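Local coordinates for universal stress protein (Pseudomonas aeruginosa UCBPP-PA14, PDB 7MQ5) that is of unknown function but belongs to the universal stress protein family and probably takes part in the bacterial stress response, at residues Ser9-Ile14 with Gly91-Gln96; Ala106-Asp111 with Val263-Glu268; Leu172-Ala177 with Glu216-Glu221. All blocks are in the same frame, centred on the assembly; numbering follows the deposited sequence.

The three contacts sample one continuous sheet and the joint between its halves. Contacts 1 and 3 each join two parallel strands of that sheet, on opposite sides of the centre of the chain, about 28 Å apart between centres. Contact 1 is buried, and mostly branched aliphatic side chains line both of its faces. Contact 3 involves the outermost strand of the second half, 218-222, and is only partly buried; there histidines, a glutamine and a water join the apolar packing. Contact 2 differs in kind: it is partly buried, has no strand pairing, and brings two loop-and-helix segments together through a carboxylate, backbone groups and a small leucine-leucine contact. Along the chain, contact 3 is nested inside the loop that contact 2 closes.

Contact 1 (Ser9-Ile14 with Gly91-Gln96); sequences SILVVI and GLIIKQ
Ile10 and Ile94 meet diagonally across two parallel strands, and their side-chain conformations explain how. Ile94 carries CG1 beside its backbone N (chi1 -53°), which sends the chain back toward the start of its strand; its terminal CD1 thereby settles 3.6 Å from Ile10 CG2. Leu92 adds its CD2 against the same methyl of Ile10, at 4.1 Å, so a single branch of Ile10 serves two partners. On the face carrying Leu11 and Ile93 the style changes: these two run alongside each other in the same direction, with Leu11 CD2 4.0 Å from Ile93 CG1. Farther along, Val13 lays its CB 4.1 Å from Lys95 CG, touching the aliphatic root of a side chain that stays extended until its last torsion (chi4 -64°). That final bend brings Lys95 NZ to Gln96 O, while its charge is paired with Asp112 in a salt bridge.

Beneath the side chains, Leu11 is gripped at both ends, its N giving a hydrogen bond to Leu92 O (2.8 Å) and its O receiving one from Ile94 N (2.8 Å). Val13 N then bonds to Ile94 O, and beyond it a water spans Val13 O and Gln96 N. Strands 9-13 and 92-96 are the first and fourth of a 3-2-1-4-5 order, the switch point of a doubly wound alpha/beta fold. Helix 22-34 covers the face of Ile10, Val12 and Ile94, helix 77-88 packs on Leu11, Val13 and Ile93, and strand 37-43 flanks strand 9-13 on its other edge.

Contact 2 (Ala106-Asp111 with Val263-Glu268); sequences AILTPD and VLDTLE
Leu264 and Asp265 meet Leu108 where the two halves of what appears to be a tandem universal stress protein fold come together, the loop ahead of helix 110-118 lying against the turn that follows helix 258-264. The turn itself is closed from Val263, whose O accepts hydrogen bonds from both Thr266 N and Leu267 N. Leu264 comes next, presenting CB and CD2 to Leu108 CD1, each at 4.0 Å; Trp113 and Leu116 of helix 110-118 pack on both leucines. Asp265 supplies the polar link. Its OD1 accepts the Leu108 N-H at 2.9 Å, a fairly straight bond (165°) that arrives from above the carboxylate, 42° out of its plane, and the same oxygen is also bonded by Trp113 NE1. The other oxygen, OD2, accepts a hydrogen bond from a water 2.8 Å away, which donates another to Leu108 O. Ile107 CD1 leans over the backbone of Asp265, 3.6 Å from its O. Thr266 contributes its carbonyl, 3.9 Å from Ala106 CB. At Leu267 the carbonyl O joins Leu264 O and Ala106 O in accepting hydrogen bonds from one atom, Lys127 NZ.

Contact 3 (Leu172-Ala177 with Glu216-Glu221); sequences LHVISA and EQLHIE
Ile175 reaches over the neighbouring strand with its CD1, which lies 3.4 Å from His219 O and 3.5 Å from Glu221 CG, its side chain crossing that of Glu221 at about a right angle. CG1 stands anti to the backbone N (chi1 176°), and the bend at chi2 (58°) then swings the terminal methyl across. His219 turns the edge of its ring to the carbonyl of the adjacent strand, with CD2 3.4 Å from Val174 O, close to the ring plane. Its NE2 shares a water with His173 ND1, 2.6 Å and 2.7 Å away respectively, while His173 NE2 is hydrogen-bonded to Thr171 OG1; that water also donates to Glu216 O, tying the loop to both rings. Val174 and Leu218 run side by side on the other face, CG1 to CD1 at 3.6 Å. Gln217, extended beyond CG, sends NE2 to Leu172 O (3.0 Å) in a bent bond, while its OE1 accepts from Ser214 N. Four backbone hydrogen bonds, from Val174 N to Gln217 O through Glu221 N to Ser176 O, fix the parallel pairing. Helix 193-211, packed on Ser176, Leu218 and Ile220, links the two strands in a beta-alpha-beta crossover that ends at the edge strand of a Rossmann-like sheet.

Contact 1 (Ser9-Ile14 with Gly91-Gln96)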
ATOM      1  N   SER A   9       4.773  -7.565 -12.492  0.60 12.04           N
ATOM      2  CA  SER A   9       5.958  -7.981 -11.706  0.60 11.82           C
ATOM      3  C   SER A   9       5.941  -7.244 -10.371  0.60 10.71           C
ATOM      4  O   SER A   9       5.521  -6.064 -10.302  0.60 11.41           O
ATOM      5  CB  SER A   9       7.268  -7.843 -12.447  0.60 14.30           C
ATOM      6  OG  SER A   9       7.634  -6.493 -12.636  0.60 18.01           O
ATOM      7  N   ILE A  10       6.343  -7.973  -9.344  1.00  9.56           N
ATOM      8  CA  ILE A  10       6.375  -7.474  -7.954  1.00  9.85           C
ATOM      9  C   ILE A  10       7.799  -7.547  -7.433  1.00  9.73           C
ATOM     10  O   ILE A  10       8.438  -8.618  -7.550  1.00 10.51           O
ATOM     11  CB  ILE A  10       5.442  -8.328  -7.083  1.00  9.94           C
ATOM     12  CG1 ILE A  10       4.002  -8.277  -7.596  1.00 11.08           C
ATOM     13  CG2 ILE A  10       5.552  -7.924  -5.622  1.00 10.59           C
ATOM     14  CD1 ILE A  10       3.071  -9.233  -6.897  1.00 12.39           C
ATOM     15  N   LEU A  11       8.285  -6.425  -6.918  0.70  8.64           N
ATOM     16  CA  LEU A  11       9.592  -6.410  -6.226  0.70  8.69           C
ATOM     17  C   LEU A  11       9.359  -6.823  -4.769  0.70  8.33           C
ATOM     18  O   LEU A  11       8.564  -6.158  -4.067  0.70  8.96           O
ATOM     19  CB  LEU A  11      10.209  -5.017  -6.315  0.70  9.10           C
ATOM     20  CG  LEU A  11      11.581  -4.879  -5.660  0.70  9.32           C
ATOM     21  CD1 LEU A  11      12.596  -5.779  -6.348  0.70  9.57           C
ATOM     22  CD2 LEU A  11      12.031  -3.426  -5.687  0.70 10.05           C
ATOM     23  N   VAL A  12      10.015  -7.900  -4.346  1.00  8.42           N
ATOM     24  CA  VAL A  12       9.884  -8.421  -2.966  1.00  8.54           C
ATOM     25  C   VAL A  12      11.195  -8.152  -2.239  1.00  8.76           C
ATOM     26  O   VAL A  12      12.233  -8.707  -2.642  1.00  9.66           O
ATOM     27  CB  VAL A  12       9.551  -9.919  -2.963  1.00  9.90           C
ATOM     28  CG1 VAL A  12       9.256 -10.406  -1.559  1.00 11.17           C
ATOM     29  CG2 VAL A  12       8.406 -10.258  -3.907  1.00 11.53           C
ATOM     30  N   VAL A  13      11.153  -7.304  -1.222  1.00  8.82           N
ATOM     31  CA  VAL A  13      12.370  -7.023  -0.420  1.00  9.51           C
ATOM     32  C   VAL A  13      12.533  -8.157   0.591  1.00 10.59           C
ATOM     33  O   VAL A  13      11.655  -8.338   1.446  1.00 13.07           O
ATOM     34  CB  VAL A  13      12.273  -5.651   0.247  1.00 11.56           C
ATOM     35  CG1 VAL A  13      13.514  -5.386   1.089  1.00 13.86           C
ATOM     36  CG2 VAL A  13      12.076  -4.566  -0.789  1.00 12.91           C
ATOM     37  N   ILE A  14      13.636  -8.883   0.470  1.00 10.96           N
ATOM     38  CA  ILE A  14      13.960 -10.059   1.322  1.00 12.61           C
ATOM     39  C   ILE A  14      14.980  -9.639   2.378  1.00 13.46           C
ATOM     40  O   ILE A  14      16.041  -9.126   2.009  1.00 13.95           O
ATOM     41  CB  ILE A  14      14.515 -11.217   0.455  1.00 14.16           C
ATOM     42  CG1 ILE A  14      13.522 -11.680  -0.616  1.00 15.42           C
ATOM     43  CG2 ILE A  14      14.975 -12.376   1.334  1.00 15.74           C
ATOM     44  CD1 ILE A  14      12.244 -12.289  -0.077  1.00 17.21           C
ATOM     45  N   GLY A  91       5.698  -3.167 -10.811  1.00 11.34           N
ATOM     46  CA  GLY A  91       4.506  -2.333 -10.567  1.00 12.08           C
ATOM     47  C   GLY A  91       4.072  -2.301  -9.114  1.00 11.24           C
ATOM     48  O   GLY A  91       3.082  -1.637  -8.799  1.00 11.98           O
ATOM     49  N   LEU A  92       4.784  -3.001  -8.241  1.00  9.42           N
ATOM     50  CA  LEU A  92       4.480  -3.032  -6.795  1.00  8.99           C
ATOM     51  C   LEU A  92       5.784  -3.360  -6.082  1.00  8.50           C
ATOM     52  O   LEU A  92       6.540  -4.198  -6.576  1.00 10.11           O
ATOM     53  CB  LEU A  92       3.435  -4.114  -6.496  1.00  9.87           C
ATOM     54  CG  LEU A  92       3.101  -4.382  -5.028  1.00  9.68           C
ATOM     55  CD1 LEU A  92       2.440  -3.172  -4.362  1.00  9.77           C
ATOM     56  CD2 LEU A  92       2.197  -5.596  -4.910  1.00 10.51           C
ATOM     57  N   ILE A  93       6.020  -2.696  -4.962  1.00  8.28           N
ATOM     58  CA  ILE A  93       7.118  -3.044  -4.026  1.00  8.39           C
ATOM     59  C   ILE A  93       6.468  -3.568  -2.748  1.00  8.38           C
ATOM     60  O   ILE A  93       5.571  -2.888  -2.231  1.00  9.11           O
ATOM     61  CB  ILE A  93       7.999  -1.821  -3.734  1.00  9.03           C
ATOM     62  CG1 ILE A  93       8.668  -1.295  -5.002  1.00  9.99           C
ATOM     63  CG2 ILE A  93       9.012  -2.135  -2.645  1.00 10.16           C
ATOM     64  CD1 ILE A  93       9.296   0.073  -4.854  1.00  9.94           C
ATOM     65  N   ILE A  94       6.919  -4.719  -2.265  1.00  8.26           N
ATOM     66  CA  ILE A  94       6.449  -5.266  -0.968  1.00  8.30           C
ATOM     67  C   ILE A  94       7.646  -5.277  -0.021  1.00  8.51           C
ATOM     68  O   ILE A  94       8.696  -5.877  -0.347  1.00  9.46           O
ATOM     69  CB  ILE A  94       5.828  -6.660  -1.093  1.00  9.24           C
ATOM     70  CG1 ILE A  94       4.721  -6.692  -2.150  1.00  9.36           C
ATOM     71  CG2 ILE A  94       5.343  -7.132   0.275  1.00  9.86           C
ATOM     72  CD1 ILE A  94       4.072  -8.054  -2.300  1.00 10.76           C
ATOM     73  N   LYS A  95       7.480  -4.618   1.127  1.00  8.93           N
ATOM     74  CA  LYS A  95       8.545  -4.593   2.146  1.00  9.94           C
ATOM     75  C   LYS A  95       7.915  -4.745   3.529  1.00 10.11           C
ATOM     76  O   LYS A  95       6.889  -4.096   3.812  1.00 11.20           O
ATOM     77  CB  LYS A  95       9.340  -3.293   2.067  1.00 12.23           C
ATOM     78  CG  LYS A  95      10.483  -3.272   3.062  1.00 14.31           C
ATOM     79  CD  LYS A  95      11.407  -2.090   2.989  1.00 17.87           C
ATOM     80  CE  LYS A  95      12.457  -2.141   4.089  1.00 20.64           C
ATOM     81  NZ  LYS A  95      11.857  -2.037   5.448  1.00 23.37           N
ATOM     82  N   GLN A  96       8.543  -5.547   4.374  1.00 10.81           N
ATOM     83  CA  GLN A  96       8.057  -5.694   5.757  1.00 10.95           C
ATOM     84  C   GLN A  96       8.621  -4.578   6.635  1.00 11.49           C
ATOM     85  O   GLN A  96       9.813  -4.231   6.536  1.00 12.60           O
ATOM     86  CB  GLN A  96       8.439  -7.064   6.311  1.00 12.73           C
ATOM     87  CG  GLN A  96       8.001  -7.257   7.754  1.00 13.15           C
ATOM     88  CD  GLN A  96       8.037  -8.688   8.234  1.00 14.54           C
ATOM     89  OE1 GLN A  96       8.472  -9.614   7.542  1.00 15.15           O
ATOM     90  NE2 GLN A  96       7.575  -8.873   9.456  1.00 17.17           N
TER
HETATM   91  O   HOH W   1      10.783  -7.325   3.826  1.00 13.02           O

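Contact 2 (Ala106-Asp111 with Val263-Glu268)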
ATOM      1  N   ALA A 106       4.631   0.772  15.968  1.00 18.05           N
ATOM      2  CA  ALA A 106       3.916   1.124  14.712  1.00 17.69           C
ATOM      3  C   ALA A 106       4.644   2.196  13.882  1.00 16.14           C
ATOM      4  O   ALA A 106       4.300   2.358  12.711  1.00 15.26           O
ATOM      5  CB  ALA A 106       2.504   1.562  15.020  1.00 18.78           C
ATOM      6  N   ILE A 107       5.668   2.832  14.456  0.70 17.04           N
ATOM      7  CA  ILE A 107       6.404   3.945  13.783  0.70 17.87           C
ATOM      8  C   ILE A 107       7.291   3.408  12.653  0.70 15.67           C
ATOM      9  O   ILE A 107       8.170   2.560  12.933  0.70 16.26           O
ATOM     10  CB  ILE A 107       7.234   4.715  14.828  0.70 21.01           C
ATOM     11  CG1 ILE A 107       6.377   5.204  15.999  0.70 24.05           C
ATOM     12  CG2 ILE A 107       8.007   5.850  14.176  0.70 21.90           C
ATOM     13  CD1 ILE A 107       5.268   6.151  15.606  0.70 24.49           C
ATOM     14  N   LEU A 108       7.119   3.921  11.431  1.00 15.65           N
ATOM     15  CA  LEU A 108       7.990   3.485  10.310  1.00 15.55           C
ATOM     16  C   LEU A 108       9.386   4.088  10.499  1.00 17.13           C
ATOM     17  O   LEU A 108       9.519   5.182  11.084  1.00 18.23           O
ATOM     18  CB  LEU A 108       7.403   3.938   8.971  1.00 16.53           C
ATOM     19  CG  LEU A 108       5.986   3.482   8.647  1.00 17.73           C
ATOM     20  CD1 LEU A 108       5.639   3.895   7.225  1.00 19.11           C
ATOM     21  CD2 LEU A 108       5.799   1.982   8.829  1.00 19.53           C
ATOM     22  N   THR A 109      10.396   3.407   9.975  1.00 16.19           N
ATOM     23  CA  THR A 109      11.773   3.939  10.076  1.00 16.95           C
ATOM     24  C   THR A 109      11.961   5.112   9.120  1.00 15.54           C
ATOM     25  O   THR A 109      11.238   5.263   8.138  1.00 14.97           O
ATOM     26  CB  THR A 109      12.812   2.868   9.747  1.00 18.24           C
ATOM     27  OG1 THR A 109      12.785   2.607   8.339  1.00 18.40           O
ATOM     28  CG2 THR A 109      12.598   1.600  10.547  1.00 20.03           C
ATOM     29  N   PRO A 110      12.952   5.990   9.369  1.00 16.49           N
ATOM     30  CA  PRO A 110      13.234   7.073   8.432  1.00 17.13           C
ATOM     31  C   PRO A 110      13.503   6.551   7.010  1.00 15.78           C
ATOM     32  O   PRO A 110      13.078   7.183   6.068  1.00 16.19           O
ATOM     33  CB  PRO A 110      14.461   7.740   9.068  1.00 19.61           C
ATOM     34  CG  PRO A 110      14.277   7.506  10.546  1.00 20.54           C
ATOM     35  CD  PRO A 110      13.718   6.106  10.627  1.00 18.63           C
ATOM     36  N   ASP A 111      14.163   5.400   6.876  1.00 15.53           N
ATOM     37  CA  ASP A 111      14.450   4.897   5.505  1.00 16.12           C
ATOM     38  C   ASP A 111      13.139   4.415   4.859  1.00 14.63           C
ATOM     39  O   ASP A 111      12.967   4.620   3.649  1.00 15.30           O
ATOM     40  CB  ASP A 111      15.539   3.829   5.503  1.00 18.54           C
ATOM     41  CG  ASP A 111      16.041   3.544   4.098  1.00 21.34           C
ATOM     42  OD1 ASP A 111      16.846   4.355   3.571  1.00 25.60           O
ATOM     43  OD2 ASP A 111      15.546   2.583   3.515  1.00 26.07           O
ATOM     44  N   VAL A 263      -1.440   8.221   9.702  1.00 13.52           N
ATOM     45  CA  VAL A 263      -2.039   6.864   9.561  1.00 13.85           C
ATOM     46  C   VAL A 263      -0.934   5.802   9.397  1.00 12.71           C
ATOM     47  O   VAL A 263      -1.007   4.739  10.036  1.00 14.12           O
ATOM     48  CB  VAL A 263      -3.048   6.885   8.395  1.00 17.54           C
ATOM     49  CG1 VAL A 263      -3.522   5.504   7.995  1.00 21.42           C
ATOM     50  CG2 VAL A 263      -4.212   7.809   8.713  1.00 17.70           C
ATOM     51  N   LEU A 264       0.064   6.065   8.562  1.00 12.61           N
ATOM     52  CA  LEU A 264       1.122   5.050   8.315  1.00 12.89           C
ATOM     53  C   LEU A 264       1.915   4.734   9.584  1.00 14.15           C
ATOM     54  O   LEU A 264       2.392   3.602   9.704  1.00 14.46           O
ATOM     55  CB  LEU A 264       2.043   5.556   7.202  1.00 13.59           C
ATOM     56  CG  LEU A 264       1.619   5.135   5.800  1.00 16.41           C
ATOM     57  CD1 LEU A 264       2.172   6.072   4.729  1.00 17.69           C
ATOM     58  CD2 LEU A 264       2.015   3.687   5.548  1.00 16.84           C
ATOM     59  N   ASP A 265       2.043   5.706  10.482  1.00 13.32           N
ATOM     60  CA  ASP A 265       2.799   5.527  11.749  1.00 14.68           C
ATOM     61  C   ASP A 265       1.896   4.990  12.867  1.00 15.53           C
ATOM     62  O   ASP A 265       2.423   4.787  13.967  1.00 17.65           O
ATOM     63  CB  ASP A 265       3.431   6.848  12.201  1.00 16.72           C
ATOM     64  CG  ASP A 265       4.828   7.125  11.660  1.00 20.07           C
ATOM     65  OD1 ASP A 265       5.405   6.238  10.980  1.00 19.96           O
ATOM     66  OD2 ASP A 265       5.337   8.230  11.929  1.00 24.59           O
ATOM     67  N   THR A 266       0.606   4.751  12.589  1.00 14.60           N
ATOM     68  CA  THR A 266      -0.371   4.342  13.638  1.00 15.63           C
ATOM     69  C   THR A 266      -0.999   2.981  13.318  1.00 14.46           C
ATOM     70  O   THR A 266      -1.253   2.204  14.233  1.00 15.18           O
ATOM     71  CB  THR A 266      -1.490   5.391  13.789  1.00 18.77           C
ATOM     72  OG1 THR A 266      -0.885   6.660  14.033  1.00 21.84           O
ATOM     73  CG2 THR A 266      -2.477   5.078  14.892  1.00 19.25           C
ATOM     74  N   LEU A 267      -1.276   2.717  12.051  1.00 12.98           N
ATOM     75  CA  LEU A 267      -1.987   1.467  11.696  1.00 12.31           C
ATOM     76  C   LEU A 267      -1.186   0.241  12.120  1.00 12.34           C
ATOM     77  O   LEU A 267       0.067   0.250  12.024  1.00 13.88           O
ATOM     78  CB  LEU A 267      -2.214   1.426  10.187  1.00 12.36           C
ATOM     79  CG  LEU A 267      -3.281   2.378   9.646  1.00 12.51           C
ATOM     80  CD1 LEU A 267      -3.209   2.408   8.130  1.00 13.81           C
ATOM     81  CD2 LEU A 267      -4.679   1.977  10.099  1.00 13.92           C
ATOM     82  N   GLU A 268      -1.919  -0.796  12.514  1.00 13.07           N
ATOM     83  CA  GLU A 268      -1.344  -2.121  12.844  1.00 14.93           C
ATOM     84  C   GLU A 268      -1.584  -3.077  11.671  1.00 14.11           C
ATOM     85  O   GLU A 268      -0.990  -4.156  11.668  1.00 18.10           O
ATOM     86  CB  GLU A 268      -1.939  -2.637  14.152  1.00 17.30           C
ATOM     87  CG  GLU A 268      -1.598  -1.746  15.341  1.00 20.37           C
ATOM     88  CD  GLU A 268      -2.077  -2.207  16.707  1.00 25.85           C
ATOM     89  OE1 GLU A 268      -3.135  -2.857  16.786  1.00 27.41           O
ATOM     90  OE2 GLU A 268      -1.365  -1.934  17.694  1.00 34.02           O
TER
HETATM   91  O   HOH W   2       8.087   7.702  11.693  0.60 23.54           O

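Contact 3 (Leu172-Ala177 with Glu216-Glu221)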
ATOM      1  N   LEU A 172     -14.545  -6.500   1.995  1.00 13.71           N
ATOM      2  CA  LEU A 172     -14.147  -5.109   1.711  1.00 12.79           C
ATOM      3  C   LEU A 172     -15.012  -4.127   2.510  1.00 12.63           C
ATOM      4  O   LEU A 172     -16.243  -4.278   2.548  1.00 14.77           O
ATOM      5  CB  LEU A 172     -14.296  -4.884   0.206  1.00 13.61           C
ATOM      6  CG  LEU A 172     -14.017  -3.469  -0.287  1.00 14.94           C
ATOM      7  CD1 LEU A 172     -12.576  -3.083  -0.018  1.00 15.42           C
ATOM      8  CD2 LEU A 172     -14.354  -3.347  -1.768  1.00 17.15           C
ATOM      9  N   HIS A 173     -14.362  -3.129   3.092  1.00 11.49           N
ATOM     10  CA  HIS A 173     -14.963  -2.067   3.924  1.00 11.81           C
ATOM     11  C   HIS A 173     -14.379  -0.731   3.467  1.00 11.56           C
ATOM     12  O   HIS A 173     -13.226  -0.718   2.994  1.00 11.50           O
ATOM     13  CB  HIS A 173     -14.722  -2.393   5.413  1.00 14.26           C
ATOM     14  CG  HIS A 173     -15.064  -3.818   5.764  1.00 17.31           C
ATOM     15  ND1 HIS A 173     -16.246  -4.187   6.385  1.00 21.73           N
ATOM     16  CD2 HIS A 173     -14.399  -4.974   5.511  1.00 19.05           C
ATOM     17  CE1 HIS A 173     -16.283  -5.497   6.522  1.00 19.69           C
ATOM     18  NE2 HIS A 173     -15.158  -6.010   5.983  1.00 20.72           N
ATOM     19  N   VAL A 174     -15.134   0.347   3.629  1.00 11.75           N
ATOM     20  CA  VAL A 174     -14.666   1.699   3.227  1.00 11.70           C
ATOM     21  C   VAL A 174     -14.852   2.676   4.388  1.00 12.23           C
ATOM     22  O   VAL A 174     -15.908   2.649   5.017  1.00 14.06           O
ATOM     23  CB  VAL A 174     -15.435   2.194   1.991  1.00 14.23           C
ATOM     24  CG1 VAL A 174     -14.993   3.588   1.576  1.00 15.20           C
ATOM     25  CG2 VAL A 174     -15.314   1.221   0.831  1.00 16.79           C
ATOM     26  N   ILE A 175     -13.839   3.494   4.654  1.00 12.33           N
ATOM     27  CA  ILE A 175     -13.944   4.598   5.651  1.00 13.14           C
ATOM     28  C   ILE A 175     -13.827   5.912   4.880  1.00 13.77           C
ATOM     29  O   ILE A 175     -12.856   6.099   4.114  1.00 14.55           O
ATOM     30  CB  ILE A 175     -12.913   4.496   6.800  1.00 14.35           C
ATOM     31  CG1 ILE A 175     -12.981   5.691   7.767  1.00 16.27           C
ATOM     32  CG2 ILE A 175     -11.507   4.329   6.263  1.00 13.73           C
ATOM     33  CD1 ILE A 175     -14.312   5.908   8.428  1.00 17.97           C
ATOM     34  N   SER A 176     -14.843   6.748   5.045  1.00 14.42           N
ATOM     35  CA  SER A 176     -14.852   8.115   4.490  1.00 15.96           C
ATOM     36  C   SER A 176     -14.828   9.070   5.673  1.00 17.63           C
ATOM     37  O   SER A 176     -15.785   9.058   6.454  1.00 20.23           O
ATOM     38  CB  SER A 176     -16.046   8.372   3.612  1.00 17.83           C
ATOM     39  OG  SER A 176     -16.003   9.690   3.084  1.00 22.24           O
ATOM     40  N   ALA A 177     -13.737   9.802   5.821  1.00 19.71           N
ATOM     41  CA  ALA A 177     -13.592  10.763   6.928  1.00 22.72           C
ATOM     42  C   ALA A 177     -13.601  12.153   6.314  1.00 29.15           C
ATOM     43  O   ALA A 177     -12.678  12.479   5.536  1.00 30.51           O
ATOM     44  CB  ALA A 177     -12.339  10.481   7.715  1.00 23.69           C
ATOM     45  N   GLU A 216     -23.602  -1.253   5.549  0.50 20.67           N
ATOM     46  CA  GLU A 216     -22.744  -1.962   6.543  0.50 22.91           C
ATOM     47  C   GLU A 216     -21.262  -1.930   6.133  0.50 21.12           C
ATOM     48  O   GLU A 216     -20.405  -2.067   7.028  0.50 23.73           O
ATOM     49  CB  GLU A 216     -23.260  -3.393   6.723  0.50 25.12           C
ATOM     50  CG  GLU A 216     -24.616  -3.487   7.422  0.50 27.80           C
ATOM     51  CD  GLU A 216     -25.850  -3.001   6.665  0.50 28.97           C
ATOM     52  OE1 GLU A 216     -25.896  -3.143   5.417  0.50 23.20           O
ATOM     53  OE2 GLU A 216     -26.785  -2.500   7.335  0.50 31.98           O
ATOM     54  N   GLN A 217     -20.970  -1.775   4.839  1.00 17.81           N
ATOM     55  CA  GLN A 217     -19.592  -1.676   4.292  1.00 16.73           C
ATOM     56  C   GLN A 217     -19.056  -0.246   4.314  1.00 15.17           C
ATOM     57  O   GLN A 217     -17.836  -0.094   4.344  1.00 16.08           O
ATOM     58  CB  GLN A 217     -19.562  -2.108   2.827  1.00 18.00           C
ATOM     59  CG  GLN A 217     -19.648  -3.603   2.624  1.00 19.95           C
ATOM     60  CD  GLN A 217     -19.640  -3.889   1.146  1.00 21.62           C
ATOM     61  OE1 GLN A 217     -20.568  -3.522   0.422  1.00 21.85           O
ATOM     62  NE2 GLN A 217     -18.573  -4.529   0.689  1.00 22.36           N
ATOM     63  N   LEU A 218     -19.933   0.750   4.219  1.00 17.19           N
ATOM     64  CA  LEU A 218     -19.493   2.162   4.077  1.00 18.12           C
ATOM     65  C   LEU A 218     -19.605   2.873   5.429  1.00 17.85           C
ATOM     66  O   LEU A 218     -20.722   3.025   5.940  1.00 24.44           O
ATOM     67  CB  LEU A 218     -20.362   2.827   2.998  1.00 22.23           C
ATOM     68  CG  LEU A 218     -19.966   4.244   2.578  1.00 24.65           C
ATOM     69  CD1 LEU A 218     -18.513   4.319   2.137  1.00 25.20           C
ATOM     70  CD2 LEU A 218     -20.875   4.737   1.463  1.00 30.48           C
ATOM     71  N   HIS A 219     -18.463   3.252   5.993  1.00 15.42           N
ATOM     72  CA  HIS A 219     -18.362   3.989   7.277  1.00 16.11           C
ATOM     73  C   HIS A 219     -18.227   5.473   6.938  1.00 16.67           C
ATOM     74  O   HIS A 219     -17.153   5.867   6.475  1.00 16.95           O
ATOM     75  CB  HIS A 219     -17.158   3.480   8.090  1.00 16.37           C
ATOM     76  CG  HIS A 219     -17.226   2.032   8.439  1.00 18.38           C
ATOM     77  ND1 HIS A 219     -17.490   1.597   9.721  1.00 21.43           N
ATOM     78  CD2 HIS A 219     -17.055   0.922   7.688  1.00 20.23           C
ATOM     79  CE1 HIS A 219     -17.487   0.277   9.741  1.00 23.38           C
ATOM     80  NE2 HIS A 219     -17.239  -0.158   8.505  1.00 22.54           N
ATOM     81  N   ILE A 220     -19.311   6.232   7.083  1.00 17.40           N
ATOM     82  CA  ILE A 220     -19.305   7.695   6.801  1.00 18.33           C
ATOM     83  C   ILE A 220     -19.178   8.384   8.155  1.00 20.50           C
ATOM     84  O   ILE A 220     -20.134   8.319   8.936  1.00 24.87           O
ATOM     85  CB  ILE A 220     -20.579   8.115   6.044  1.00 22.86           C
ATOM     86  CG1 ILE A 220     -20.751   7.307   4.756  1.00 24.86           C
ATOM     87  CG2 ILE A 220     -20.594   9.616   5.787  1.00 27.63           C
ATOM     88  CD1 ILE A 220     -19.598   7.437   3.792  1.00 27.45           C
ATOM     89  N   GLU A 221     -18.019   8.993   8.401  1.00 20.07           N
ATOM     90  CA  GLU A 221     -17.685   9.573   9.724  1.00 23.39           C
ATOM     91  C   GLU A 221     -17.268  11.035   9.565  1.00 24.09           C
ATOM     92  O   GLU A 221     -16.679  11.390   8.524  1.00 25.98           O
ATOM     93  CB  GLU A 221     -16.526   8.789  10.340  1.00 27.24           C
ATOM     94  CG  GLU A 221     -16.755   7.291  10.451  1.00 31.66           C
ATOM     95  CD  GLU A 221     -17.627   6.836  11.604  1.00 37.64           C
ATOM     96  OE1 GLU A 221     -17.669   5.615  11.851  1.00 40.93           O
ATOM     97  OE2 GLU A 221     -18.243   7.698  12.261  1.00 38.46           O
TER
HETATM   98  O   HOH W   3     -17.996  -2.579   7.746  1.00 24.74           O